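Local structure of probable exosome complex exonuclease 2 (Methanothermobacter thermautotrophicus, 2WNR) at residues A[57-61]-A[142-148]; A[83-87]-A[103-108]; A[192-198]-A[221-227]. The protein is probably a non-catalytic subunit of the RNA-degrading exosome that contributes to the structuring of the Rrp41 active site. All blocks are in the same frame, centred on the assembly; numbering follows the deposited sequence.

Contact 1 (A[57-61]-A[142-148])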
ATOM      1  N   ASN A  57      34.328   0.175   5.947  1.00 22.93           N
ATOM      2  CA  ASN A  57      33.688   0.840   4.817  1.00 22.49           C
ATOM      3  C   ASN A  57      32.183   0.979   4.975  1.00 22.58           C
ATOM      4  O   ASN A  57      31.541   1.676   4.188  1.00 23.92           O
ATOM      5  CB  ASN A  57      34.010   0.122   3.509  1.00 22.69           C
ATOM      6  CG  ASN A  57      35.405   0.401   3.032  1.00 23.07           C
ATOM      7  OD1 ASN A  57      35.909   1.508   3.191  1.00 24.56           O
ATOM      8  ND2 ASN A  57      36.042  -0.602   2.435  1.00 21.55           N
ATOM      9  N   THR A  58      31.626   0.301   5.975  1.00 21.64           N
ATOM     10  CA  THR A  58      30.210   0.410   6.288  1.00 22.11           C
ATOM     11  C   THR A  58      29.921   1.847   6.689  1.00 22.60           C
ATOM     12  O   THR A  58      30.509   2.371   7.632  1.00 22.74           O
ATOM     13  CB  THR A  58      29.783  -0.585   7.405  1.00 22.50           C
ATOM     14  OG1 THR A  58      29.911  -1.924   6.915  1.00 23.65           O
ATOM     15  CG2 THR A  58      28.355  -0.375   7.813  1.00 21.33           C
ATOM     16  N   GLN A  59      29.024   2.482   5.948  1.00 22.92           N
ATOM     17  CA  GLN A  59      28.760   3.893   6.134  1.00 23.15           C
ATOM     18  C   GLN A  59      27.283   4.165   6.359  1.00 23.89           C
ATOM     19  O   GLN A  59      26.442   3.715   5.588  1.00 24.72           O
ATOM     20  CB  GLN A  59      29.278   4.680   4.937  1.00 22.25           C
ATOM     21  CG  GLN A  59      29.188   6.181   5.099  1.00 23.84           C
ATOM     22  CD  GLN A  59      29.910   6.919   4.004  1.00 24.61           C
ATOM     23  OE1 GLN A  59      30.785   6.366   3.334  1.00 28.35           O
ATOM     24  NE2 GLN A  59      29.561   8.180   3.821  1.00 26.53           N
ATOM     25  N   ILE A  60      26.980   4.902   7.418  1.00 22.71           N
ATOM     26  CA  ILE A  60      25.608   5.231   7.769  1.00 22.39           C
ATOM     27  C   ILE A  60      25.513   6.718   8.080  1.00 22.83           C
ATOM     28  O   ILE A  60      26.332   7.259   8.817  1.00 26.27           O
ATOM     29  CB  ILE A  60      25.109   4.408   8.997  1.00 22.31           C
ATOM     30  CG1 ILE A  60      24.965   2.930   8.636  1.00 21.96           C
ATOM     31  CG2 ILE A  60      23.770   4.936   9.524  1.00 20.80           C
ATOM     32  CD1 ILE A  60      24.553   2.064   9.796  1.00 21.88           C
ATOM     33  N   ILE A  61      24.515   7.375   7.505  1.00 22.20           N
ATOM     34  CA  ILE A  61      24.180   8.736   7.873  1.00 20.79           C
ATOM     35  C   ILE A  61      22.863   8.760   8.644  1.00 21.42           C
ATOM     36  O   ILE A  61      21.882   8.156   8.226  1.00 22.30           O
ATOM     37  CB  ILE A  61      24.086   9.631   6.647  1.00 21.66           C
ATOM     38  CG1 ILE A  61      25.473   9.776   6.013  1.00 18.59           C
ATOM     39  CG2 ILE A  61      23.492  10.992   7.020  1.00 19.31           C
ATOM     40  CD1 ILE A  61      25.438  10.256   4.606  1.00 21.58           C
ATOM     41  N   HIS A 142      20.243   6.177   7.465  1.00 21.69           N
ATOM     42  CA  HIS A 142      20.395   6.104   6.022  1.00 21.55           C
ATOM     43  C   HIS A 142      21.635   5.275   5.693  1.00 22.81           C
ATOM     44  O   HIS A 142      22.775   5.752   5.806  1.00 23.50           O
ATOM     45  CB  HIS A 142      20.496   7.516   5.442  1.00 20.88           C
ATOM     46  CG  HIS A 142      19.675   7.725   4.210  1.00 22.07           C
ATOM     47  ND1 HIS A 142      18.295   7.722   4.221  1.00 23.03           N
ATOM     48  CD2 HIS A 142      20.037   7.958   2.926  1.00 26.26           C
ATOM     49  CE1 HIS A 142      17.843   7.936   3.000  1.00 22.13           C
ATOM     50  NE2 HIS A 142      18.879   8.081   2.194  1.00 24.98           N
ATOM     51  N   ILE A 143      21.417   4.025   5.300  1.00 22.02           N
ATOM     52  CA  ILE A 143      22.539   3.132   5.063  1.00 21.71           C
ATOM     53  C   ILE A 143      23.047   3.389   3.643  1.00 22.22           C
ATOM     54  O   ILE A 143      22.343   3.156   2.665  1.00 23.71           O
ATOM     55  CB  ILE A 143      22.199   1.644   5.348  1.00 21.33           C
ATOM     56  CG1 ILE A 143      22.006   1.384   6.852  1.00 21.09           C
ATOM     57  CG2 ILE A 143      23.317   0.756   4.912  1.00 22.57           C
ATOM     58  CD1 ILE A 143      20.753   1.978   7.481  1.00 19.40           C
ATOM     59  N   ILE A 144      24.280   3.885   3.572  1.00 22.84           N
ATOM     60  CA  ILE A 144      24.902   4.400   2.361  1.00 21.93           C
ATOM     61  C   ILE A 144      25.811   3.360   1.714  1.00 21.78           C
ATOM     62  O   ILE A 144      25.934   3.305   0.491  1.00 20.30           O
ATOM     63  CB  ILE A 144      25.715   5.680   2.714  1.00 22.42           C
ATOM     64  CG1 ILE A 144      24.802   6.773   3.307  1.00 28.20           C
ATOM     65  CG2 ILE A 144      26.473   6.219   1.542  1.00 26.14           C
ATOM     66  CD1 ILE A 144      23.630   7.219   2.425  1.00 25.72           C
ATOM     67  N   ASP A 145      26.441   2.532   2.543  1.00 21.97           N
ATOM     68  CA  ASP A 145      27.439   1.555   2.102  1.00 22.23           C
ATOM     69  C   ASP A 145      27.410   0.428   3.127  1.00 23.33           C
ATOM     70  O   ASP A 145      27.404   0.684   4.340  1.00 23.55           O
ATOM     71  CB  ASP A 145      28.824   2.207   2.078  1.00 22.52           C
ATOM     72  CG  ASP A 145      29.656   1.854   0.825  1.00 24.53           C
ATOM     73  OD1 ASP A 145      29.256   1.002  -0.003  1.00 22.54           O
ATOM     74  OD2 ASP A 145      30.741   2.456   0.675  1.00 21.53           O
ATOM     75  N   TYR A 146      27.357  -0.813   2.660  1.00 23.24           N
ATOM     76  CA  TYR A 146      27.309  -1.948   3.576  1.00 23.30           C
ATOM     77  C   TYR A 146      28.475  -2.898   3.347  1.00 23.80           C
ATOM     78  O   TYR A 146      28.544  -3.576   2.316  1.00 24.33           O
ATOM     79  CB  TYR A 146      25.963  -2.679   3.488  1.00 23.36           C
ATOM     80  CG  TYR A 146      25.931  -4.036   4.171  1.00 23.75           C
ATOM     81  CD1 TYR A 146      26.201  -4.169   5.535  1.00 22.18           C
ATOM     82  CD2 TYR A 146      25.632  -5.189   3.446  1.00 26.49           C
ATOM     83  CE1 TYR A 146      26.180  -5.418   6.160  1.00 20.89           C
ATOM     84  CE2 TYR A 146      25.605  -6.442   4.060  1.00 26.50           C
ATOM     85  CZ  TYR A 146      25.882  -6.548   5.415  1.00 26.09           C
ATOM     86  OH  TYR A 146      25.850  -7.787   6.020  1.00 30.18           O
ATOM     87  N   ASP A 147      29.392  -2.938   4.312  1.00 23.74           N
ATOM     88  CA  ASP A 147      30.565  -3.800   4.221  1.00 24.40           C
ATOM     89  C   ASP A 147      30.733  -4.570   5.527  1.00 25.10           C
ATOM     90  O   ASP A 147      31.852  -4.893   5.918  1.00 27.61           O
ATOM     91  CB  ASP A 147      31.823  -2.971   3.895  1.00 23.29           C
ATOM     92  CG  ASP A 147      32.947  -3.802   3.265  1.00 26.45           C
ATOM     93  OD1 ASP A 147      32.675  -4.911   2.751  1.00 29.34           O
ATOM     94  OD2 ASP A 147      34.117  -3.338   3.258  1.00 30.48           O
ATOM     95  N   GLY A 148      29.618  -4.858   6.197  1.00 25.31           N
ATOM     96  CA  GLY A 148      29.625  -5.612   7.454  1.00 24.88           C
ATOM     97  C   GLY A 148      29.182  -4.836   8.690  1.00 24.86           C
ATOM     98  O   GLY A 148      29.601  -3.697   8.914  1.00 25.33           O
TER
HETATM   99  O   HOH W   1      35.063  -2.372   5.606  1.00 18.71           O

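Contact 2 (A[83-87]-A[103-108])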
ATOM      1  N   THR A  83      12.101   5.447  15.232  1.00 22.74           N
ATOM      2  CA  THR A  83      13.315   4.992  14.563  1.00 21.58           C
ATOM      3  C   THR A  83      12.957   4.286  13.270  1.00 22.91           C
ATOM      4  O   THR A  83      12.107   3.401  13.247  1.00 23.33           O
ATOM      5  CB  THR A  83      14.155   4.059  15.462  1.00 22.08           C
ATOM      6  OG1 THR A  83      14.462   4.736  16.684  1.00 20.98           O
ATOM      7  CG2 THR A  83      15.478   3.651  14.795  1.00 20.24           C
ATOM      8  N   ASN A  84      13.588   4.709  12.180  1.00 22.87           N
ATOM      9  CA  ASN A  84      13.393   4.067  10.894  1.00 25.73           C
ATOM     10  C   ASN A  84      14.700   4.036  10.112  1.00 25.61           C
ATOM     11  O   ASN A  84      15.491   4.980  10.178  1.00 27.10           O
ATOM     12  CB  ASN A  84      12.282   4.738  10.072  1.00 24.94           C
ATOM     13  CG  ASN A  84      12.062   4.042   8.723  1.00 33.37           C
ATOM     14  OD1 ASN A  84      11.445   2.976   8.657  1.00 35.53           O
ATOM     15  ND2 ASN A  84      12.592   4.638   7.646  1.00 39.39           N
ATOM     16  N   SER A  85      14.934   2.948   9.389  1.00 23.16           N
ATOM     17  CA  SER A  85      16.159   2.838   8.619  1.00 23.47           C
ATOM     18  C   SER A  85      15.882   2.517   7.164  1.00 23.09           C
ATOM     19  O   SER A  85      14.993   1.726   6.848  1.00 23.79           O
ATOM     20  CB  SER A  85      17.102   1.801   9.227  1.00 21.87           C
ATOM     21  OG  SER A  85      16.420   0.599   9.466  1.00 27.37           O
ATOM     22  N   GLU A  86      16.644   3.152   6.286  1.00 21.38           N
ATOM     23  CA  GLU A  86      16.566   2.880   4.869  1.00 21.97           C
ATOM     24  C   GLU A  86      17.799   2.086   4.398  1.00 21.76           C
ATOM     25  O   GLU A  86      18.887   2.648   4.243  1.00 22.56           O
ATOM     26  CB  GLU A  86      16.436   4.193   4.098  1.00 20.37           C
ATOM     27  CG  GLU A  86      15.095   4.872   4.256  1.00 22.69           C
ATOM     28  CD  GLU A  86      13.980   4.199   3.454  1.00 26.76           C
ATOM     29  OE1 GLU A  86      13.966   4.351   2.213  1.00 32.00           O
ATOM     30  OE2 GLU A  86      13.101   3.540   4.059  1.00 27.91           O
ATOM     31  N   LEU A  87      17.624   0.783   4.194  1.00 20.47           N
ATOM     32  CA  LEU A  87      18.691  -0.042   3.660  1.00 21.26           C
ATOM     33  C   LEU A  87      18.710   0.116   2.132  1.00 21.72           C
ATOM     34  O   LEU A  87      18.038  -0.614   1.405  1.00 20.46           O
ATOM     35  CB  LEU A  87      18.521  -1.502   4.089  1.00 21.34           C
ATOM     36  CG  LEU A  87      19.252  -1.974   5.347  1.00 21.48           C
ATOM     37  CD1 LEU A  87      19.016  -1.057   6.518  1.00 24.35           C
ATOM     38  CD2 LEU A  87      18.815  -3.377   5.707  1.00 25.89           C
ATOM     39  N   ARG A 103      15.076  -7.419   7.199  1.00 24.05           N
ATOM     40  CA  ARG A 103      16.429  -7.066   7.567  1.00 22.52           C
ATOM     41  C   ARG A 103      16.498  -5.629   8.051  1.00 22.13           C
ATOM     42  O   ARG A 103      17.149  -5.356   9.043  1.00 23.09           O
ATOM     43  CB  ARG A 103      17.302  -7.280   6.350  1.00 21.19           C
ATOM     44  CG  ARG A 103      18.787  -7.228   6.537  1.00 21.15           C
ATOM     45  CD  ARG A 103      19.453  -7.878   5.288  1.00 32.96           C
ATOM     46  NE  ARG A 103      18.691  -7.613   4.054  1.00 34.49           N
ATOM     47  CZ  ARG A 103      19.094  -7.879   2.811  1.00 31.04           C
ATOM     48  NH1 ARG A 103      20.285  -8.431   2.565  1.00 26.63           N
ATOM     49  NH2 ARG A 103      18.292  -7.579   1.799  1.00 29.27           N
ATOM     50  N   SER A 104      15.810  -4.724   7.362  1.00 21.54           N
ATOM     51  CA  SER A 104      15.760  -3.317   7.750  1.00 21.49           C
ATOM     52  C   SER A 104      15.031  -3.143   9.071  1.00 22.46           C
ATOM     53  O   SER A 104      15.534  -2.497   9.983  1.00 22.91           O
ATOM     54  CB  SER A 104      15.048  -2.504   6.682  1.00 21.88           C
ATOM     55  OG  SER A 104      15.194  -1.125   6.937  1.00 26.15           O
ATOM     56  N   VAL A 105      13.842  -3.728   9.150  1.00 22.35           N
ATOM     57  CA  VAL A 105      13.008  -3.717  10.342  1.00 22.72           C
ATOM     58  C   VAL A 105      13.760  -4.196  11.582  1.00 24.55           C
ATOM     59  O   VAL A 105      13.669  -3.579  12.653  1.00 26.04           O
ATOM     60  CB  VAL A 105      11.738  -4.570  10.126  1.00 22.66           C
ATOM     61  CG1 VAL A 105      11.012  -4.817  11.444  1.00 21.34           C
ATOM     62  CG2 VAL A 105      10.812  -3.891   9.098  1.00 21.31           C
ATOM     63  N   GLU A 106      14.516  -5.282  11.438  1.00 23.67           N
ATOM     64  CA  GLU A 106      15.274  -5.791  12.570  1.00 25.06           C
ATOM     65  C   GLU A 106      16.326  -4.792  13.025  1.00 26.22           C
ATOM     66  O   GLU A 106      16.351  -4.394  14.200  1.00 26.74           O
ATOM     67  CB  GLU A 106      15.946  -7.116  12.250  1.00 24.27           C
ATOM     68  CG  GLU A 106      16.653  -7.670  13.478  1.00 25.15           C
ATOM     69  CD  GLU A 106      17.623  -8.762  13.147  1.00 25.86           C
ATOM     70  OE1 GLU A 106      18.103  -8.797  11.997  1.00 25.15           O
ATOM     71  OE2 GLU A 106      17.909  -9.584  14.046  1.00 26.11           O
ATOM     72  N   LEU A 107      17.184  -4.392  12.085  1.00 26.39           N
ATOM     73  CA  LEU A 107      18.194  -3.371  12.333  1.00 26.10           C
ATOM     74  C   LEU A 107      17.589  -2.173  13.055  1.00 24.22           C
ATOM     75  O   LEU A 107      18.086  -1.753  14.081  1.00 24.98           O
ATOM     76  CB  LEU A 107      18.847  -2.919  11.025  1.00 25.66           C
ATOM     77  CG  LEU A 107      20.031  -1.926  11.034  1.00 24.32           C
ATOM     78  CD1 LEU A 107      19.592  -0.490  10.916  1.00 28.28           C
ATOM     79  CD2 LEU A 107      20.936  -2.095  12.254  1.00 23.19           C
ATOM     80  N   SER A 108      16.500  -1.661  12.500  1.00 24.34           N
ATOM     81  CA  SER A 108      15.777  -0.510  13.024  1.00 24.99           C
ATOM     82  C   SER A 108      15.300  -0.708  14.462  1.00 24.03           C
ATOM     83  O   SER A 108      15.587   0.107  15.334  1.00 25.05           O
ATOM     84  CB  SER A 108      14.594  -0.212  12.106  1.00 24.26           C
ATOM     85  OG  SER A 108      14.287   1.159  12.138  1.00 30.11           O
TER
HETATM   86  O   HOH W   2      14.658  -0.271   4.413  1.00 11.41           O

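Contact 3 (A[192-198]-A[221-227])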
ATOM      1  N   LYS A 192      24.633   7.548  28.075  1.00 24.13           N
ATOM      2  CA  LYS A 192      24.968   6.977  26.775  1.00 22.76           C
ATOM      3  C   LYS A 192      24.993   5.465  26.849  1.00 21.70           C
ATOM      4  O   LYS A 192      25.214   4.886  27.913  1.00 22.08           O
ATOM      5  CB  LYS A 192      26.323   7.489  26.281  1.00 23.24           C
ATOM      6  CG  LYS A 192      26.268   8.834  25.569  1.00 22.21           C
ATOM      7  CD  LYS A 192      27.619   9.535  25.589  1.00 18.02           C
ATOM      8  CE  LYS A 192      27.786  10.355  26.850  1.00 25.05           C
ATOM      9  NZ  LYS A 192      29.165  10.899  26.974  1.00 29.32           N
ATOM     10  N   ALA A 193      24.742   4.839  25.707  1.00 20.75           N
ATOM     11  CA  ALA A 193      24.860   3.402  25.552  1.00 20.28           C
ATOM     12  C   ALA A 193      25.337   3.131  24.131  1.00 21.59           C
ATOM     13  O   ALA A 193      24.999   3.875  23.204  1.00 22.65           O
ATOM     14  CB  ALA A 193      23.534   2.738  25.801  1.00 17.07           C
ATOM     15  N   LEU A 194      26.140   2.089  23.957  1.00 21.92           N
ATOM     16  CA  LEU A 194      26.563   1.684  22.619  1.00 22.97           C
ATOM     17  C   LEU A 194      26.501   0.168  22.470  1.00 23.95           C
ATOM     18  O   LEU A 194      26.228  -0.544  23.444  1.00 24.90           O
ATOM     19  CB  LEU A 194      27.961   2.220  22.283  1.00 22.40           C
ATOM     20  CG  LEU A 194      28.121   3.729  22.049  1.00 22.18           C
ATOM     21  CD1 LEU A 194      29.573   4.076  21.793  1.00 23.24           C
ATOM     22  CD2 LEU A 194      27.242   4.257  20.914  1.00 21.67           C
ATOM     23  N   MET A 195      26.779  -0.318  21.260  1.00 23.41           N
ATOM     24  CA  MET A 195      26.552  -1.712  20.933  1.00 23.33           C
ATOM     25  C   MET A 195      27.737  -2.409  20.275  1.00 24.08           C
ATOM     26  O   MET A 195      28.419  -1.852  19.403  1.00 23.74           O
ATOM     27  CB  MET A 195      25.321  -1.817  20.044  1.00 23.15           C
ATOM     28  CG  MET A 195      24.917  -3.218  19.659  1.00 23.61           C
ATOM     29  SD  MET A 195      23.249  -3.230  18.975  1.00 23.59           S
ATOM     30  CE  MET A 195      22.278  -2.980  20.472  1.00 23.22           C
ATOM     31  N   CYS A 196      27.955  -3.647  20.705  1.00 24.40           N
ATOM     32  CA  CYS A 196      28.943  -4.535  20.118  1.00 23.87           C
ATOM     33  C   CYS A 196      28.248  -5.737  19.496  1.00 23.80           C
ATOM     34  O   CYS A 196      27.423  -6.382  20.147  1.00 24.76           O
ATOM     35  CB  CYS A 196      29.901  -5.013  21.197  1.00 23.23           C
ATOM     36  SG  CYS A 196      30.982  -3.743  21.836  1.00 26.49           S
ATOM     37  N   THR A 197      28.579  -6.027  18.238  1.00 22.85           N
ATOM     38  CA  THR A 197      28.059  -7.195  17.542  1.00 22.08           C
ATOM     39  C   THR A 197      29.181  -8.194  17.323  1.00 22.23           C
ATOM     40  O   THR A 197      30.262  -7.833  16.858  1.00 22.45           O
ATOM     41  CB  THR A 197      27.432  -6.825  16.184  1.00 22.38           C
ATOM     42  OG1 THR A 197      26.304  -5.975  16.402  1.00 24.00           O
ATOM     43  CG2 THR A 197      26.947  -8.059  15.453  1.00 21.26           C
ATOM     44  N   PHE A 198      28.905  -9.449  17.663  1.00 22.11           N
ATOM     45  CA  PHE A 198      29.855 -10.549  17.518  1.00 22.01           C
ATOM     46  C   PHE A 198      29.332 -11.566  16.523  1.00 22.28           C
ATOM     47  O   PHE A 198      28.129 -11.754  16.404  1.00 23.52           O
ATOM     48  CB  PHE A 198      30.061 -11.249  18.862  1.00 22.37           C
ATOM     49  CG  PHE A 198      30.549 -10.346  19.945  1.00 22.23           C
ATOM     50  CD1 PHE A 198      31.889 -10.314  20.279  1.00 18.85           C
ATOM     51  CD2 PHE A 198      29.665  -9.524  20.637  1.00 22.59           C
ATOM     52  CE1 PHE A 198      32.348  -9.471  21.287  1.00 22.96           C
ATOM     53  CE2 PHE A 198      30.115  -8.679  21.648  1.00 21.42           C
ATOM     54  CZ  PHE A 198      31.453  -8.650  21.975  1.00 20.18           C
ATOM     55  N   ILE A 221      25.541 -12.148  17.577  1.00 22.36           N
ATOM     56  CA  ILE A 221      24.875 -11.575  18.754  1.00 22.07           C
ATOM     57  C   ILE A 221      25.274 -10.106  18.969  1.00 21.94           C
ATOM     58  O   ILE A 221      26.451  -9.764  18.986  1.00 21.34           O
ATOM     59  CB  ILE A 221      25.086 -12.436  20.040  1.00 22.09           C
ATOM     60  CG1 ILE A 221      24.364 -11.807  21.235  1.00 24.44           C
ATOM     61  CG2 ILE A 221      26.570 -12.654  20.322  1.00 20.79           C
ATOM     62  CD1 ILE A 221      24.135 -12.742  22.400  1.00 22.49           C
ATOM     63  N   SER A 222      24.274  -9.242  19.090  1.00 22.83           N
ATOM     64  CA  SER A 222      24.502  -7.830  19.343  1.00 23.05           C
ATOM     65  C   SER A 222      24.154  -7.521  20.781  1.00 23.43           C
ATOM     66  O   SER A 222      23.080  -7.912  21.259  1.00 24.45           O
ATOM     67  CB  SER A 222      23.645  -6.971  18.417  1.00 21.84           C
ATOM     68  OG  SER A 222      23.916  -7.283  17.066  1.00 23.93           O
ATOM     69  N   ILE A 223      25.056  -6.819  21.464  1.00 22.39           N
ATOM     70  CA  ILE A 223      24.830  -6.446  22.849  1.00 22.32           C
ATOM     71  C   ILE A 223      24.956  -4.939  23.066  1.00 22.49           C
ATOM     72  O   ILE A 223      25.979  -4.338  22.751  1.00 22.22           O
ATOM     73  CB  ILE A 223      25.754  -7.234  23.800  1.00 22.59           C
ATOM     74  CG1 ILE A 223      25.556  -8.738  23.592  1.00 23.00           C
ATOM     75  CG2 ILE A 223      25.473  -6.864  25.261  1.00 22.95           C
ATOM     76  CD1 ILE A 223      26.655  -9.575  24.161  1.00 24.97           C
ATOM     77  N   GLY A 224      23.890  -4.336  23.586  1.00 22.15           N
ATOM     78  CA  GLY A 224      23.908  -2.927  23.956  1.00 22.66           C
ATOM     79  C   GLY A 224      24.202  -2.772  25.439  1.00 22.77           C
ATOM     80  O   GLY A 224      23.446  -3.268  26.286  1.00 22.73           O
ATOM     81  N   VAL A 225      25.305  -2.086  25.746  1.00 22.89           N
ATOM     82  CA  VAL A 225      25.726  -1.825  27.130  1.00 23.95           C
ATOM     83  C   VAL A 225      25.654  -0.327  27.449  1.00 24.02           C
ATOM     84  O   VAL A 225      25.888   0.505  26.577  1.00 25.23           O
ATOM     85  CB  VAL A 225      27.159  -2.343  27.400  1.00 23.09           C
ATOM     86  CG1 VAL A 225      27.473  -2.289  28.877  1.00 21.77           C
ATOM     87  CG2 VAL A 225      27.310  -3.774  26.885  1.00 23.71           C
ATOM     88  N   THR A 226      25.326   0.007  28.695  1.00 23.73           N
ATOM     89  CA  THR A 226      25.200   1.401  29.101  1.00 24.12           C
ATOM     90  C   THR A 226      26.501   1.907  29.734  1.00 26.17           C
ATOM     91  O   THR A 226      27.458   1.139  29.922  1.00 27.27           O
ATOM     92  CB  THR A 226      24.009   1.620  30.072  1.00 24.10           C
ATOM     93  OG1 THR A 226      24.265   0.959  31.320  1.00 24.76           O
ATOM     94  CG2 THR A 226      22.715   1.099  29.470  1.00 22.99           C
ATOM     95  N   GLU A 227      26.531   3.197  30.063  1.00 26.19           N
ATOM     96  CA  GLU A 227      27.682   3.815  30.718  1.00 25.66           C
ATOM     97  C   GLU A 227      28.122   3.080  31.981  1.00 25.59           C
ATOM     98  O   GLU A 227      29.319   2.909  32.220  1.00 25.90           O
ATOM     99  CB  GLU A 227      27.366   5.260  31.087  1.00 25.91           C
ATOM    100  CG  GLU A 227      27.418   6.240  29.933  1.00 27.55           C
ATOM    101  CD  GLU A 227      27.292   7.679  30.396  1.00 29.29           C
ATOM    102  OE1 GLU A 227      26.800   7.902  31.533  1.00 28.58           O
ATOM    103  OE2 GLU A 227      27.693   8.584  29.626  1.00 29.46           O
TER

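Contact 1 (A[57-61]-A[142-148])
A classic beta bulge, in which Ile144 and Asp145 together face Gln59, interrupts the antiparallel pairing of strands 58-69 and 133-145 in the first RNase PH domain. The carbonyl oxygen Gln59 O accepts two backbone bonds, from Ile144 N at 3.0 Å and from Asp145 N at 3.3 Å, the second lying in the carbonyl plane on a lone pair. Gln59 N answers to Asp145 O, and beyond the bulge Ile61 and His142 form a regular hydrogen-bonded pair.

Side chains fall on two surfaces of the sheet. On one, Ile60 and Ile143 lie side by side and point the same way, with Ile60 CG1 3.8 Å from Ile143 CG1; Ile60 also packs on Ala153 and Ala154 of helix 150-164. On the other, Asp145 brings its CB against Gln59 CB at 3.8 Å. Its carboxylate is bonded to the backbone of a chain of another protein, so this surface belongs to a subunit interface. On the same side as Gln59 and Asp145, Ile144 crosses Ile61 at a slant, Ile144 CG1 3.8 Å from Ile61 CD1.

At the start of strand 58-69, opposite the loop that follows Asp145, the hydroxyl of Thr58 bonds to the backbone. With OG1 set beside the backbone N (chi1 -66°), it receives Asp147 N at 2.8 Å while giving its proton to Gly148 O, 33° off that carbonyl plane. Arg35 also binds Gly148 O. The side chains of Asn57 and Asp147 run alongside each other, amide and carboxylate planes only 14° apart, and Asn57 ND2 makes a weak bond to Asp147 OD2. A water reinforces that junction: it accepts from Asn57 N at 2.7 Å and donates to Asp147 OD2 at 2.7 Å.

Contact 2 (A[83-87]-A[103-108])
Ser85 is the close-packed centre where strand 83-87 lies against helix 103-108, the two short axes approaching to 7.4 Å. Its OG sits between the backbone N and the carbonyl carbon (chi1 50°), which sends it into the helix surface. There it meets Ser108 CB at 3.3 Å and Leu107 CD1 at 3.7 Å, and makes a weak hydrogen bond with Ser104 OG at 3.3 Å, in which either hydroxyl could be the donor. Leu107 carries this packing on to Leu150 and Ala154 of helix 150-164. Toward the strand's start, the methyl CG2 of Thr83 rests 3.6 Å from Ser108 O, while its hydroxyl bonds to Asp112.

The other end is looser. Leu87, partly exposed, lays CD2 along the first turn of the segment, 3.7 Å from Ser104 CA and 3.9 Å from Arg103 CG, and Phe95 touches both Leu87 and Arg103. Here a water fills in between strand and helix, accepting from Leu87 N and bonded to Ser104 OG at 2.7 Å. The guanidinium of Arg103 is hydrogen-bonded to Thr94 O.

Three serines thus make up the close-packed part of the contact. Their short side chains are consistent with the close approach of strand and helix. Ser108 OG bonds to a basic side chain of a chain of another protein, so one of the serines at this seam also reaches across to a neighbouring subunit.

Contact 3 (A[192-198]-A[221-227])
Thr197 and Ser222 meet through their hydroxyls, Ser222 OG donating to Thr197 OG1 at 2.8 Å across a non-hydrogen-bonded pair of antiparallel strands. Two residues along the same face, Met195 reaches over the neighbouring strand: its chain bends at the end (chi3 -74°) so that CE lies 3.8 Å from Gly224 CA, a position where the partner has no side chain, while SD touches Ser222 CB. Ala193 and Thr226 continue this face, Ala193 CB 4.1 Å from Thr226 CG2.

On the reverse face Phe198 packs against Ile221, with Phe198 CB 4.0 Å from Ile221 CG2. The carbonyl of Ile221 lies at the edge of the phenyl ring and in its plane, with Ile221 O 3.6 Å from Phe198 CD2. Backbone bonds join the hydrogen-bonded pairs Leu194 with Val225, Cys196 with Ile223 and Phe198 with Ile221; Cys196 N reaches Ile223 O at 2.9 Å.

Where the segments run out into loop, Glu227 passes across Lys192 at a slant, Glu227 OE2 lying 3.3 Å from Lys192 CE and in a long salt bridge with Lys192 NZ at 3.8 Å. The lysine has its main partner elsewhere, in Asp266 of the C-terminal helix 244-268.

Around this first shell, two helices hold opposite faces. Helix 150-164 lies against Met195, Thr197 and Ser222; its Asp152 bonds to Thr197 OG1, which, already an acceptor from Ser222, presumably donates to that carboxylate. Helix 244-268 packs on Leu194, Cys196, Phe198 and Ile223 through Leu261, Val258, Ile253 and Ala250. The strands 193-201 and 219-226 are the inner two of a four-stranded antiparallel sheet, which belongs to the second domain of the RNase PH fold.

From the N terminus, 57-61 opens contact 1, which is not closed until 142-148. Before then the chain runs along strand 80-87 and, through a loop, into helix 102-117, so the short closure of contact 2 falls wholly within the longer one of contact 1. The two are joined physically, since strands 80-87 and 133-145 are parallel neighbours in one sheet: Ile143 N lies 3.1 Å from Glu86 O, a probable hydrogen bond, and Ile143 CD1 packs on Leu87 CD1. Contact 3 follows in series, pairing strands of the second domain. It touches neither, but helix 150-164, which follows contact 1 in the chain, packs on residues of all three.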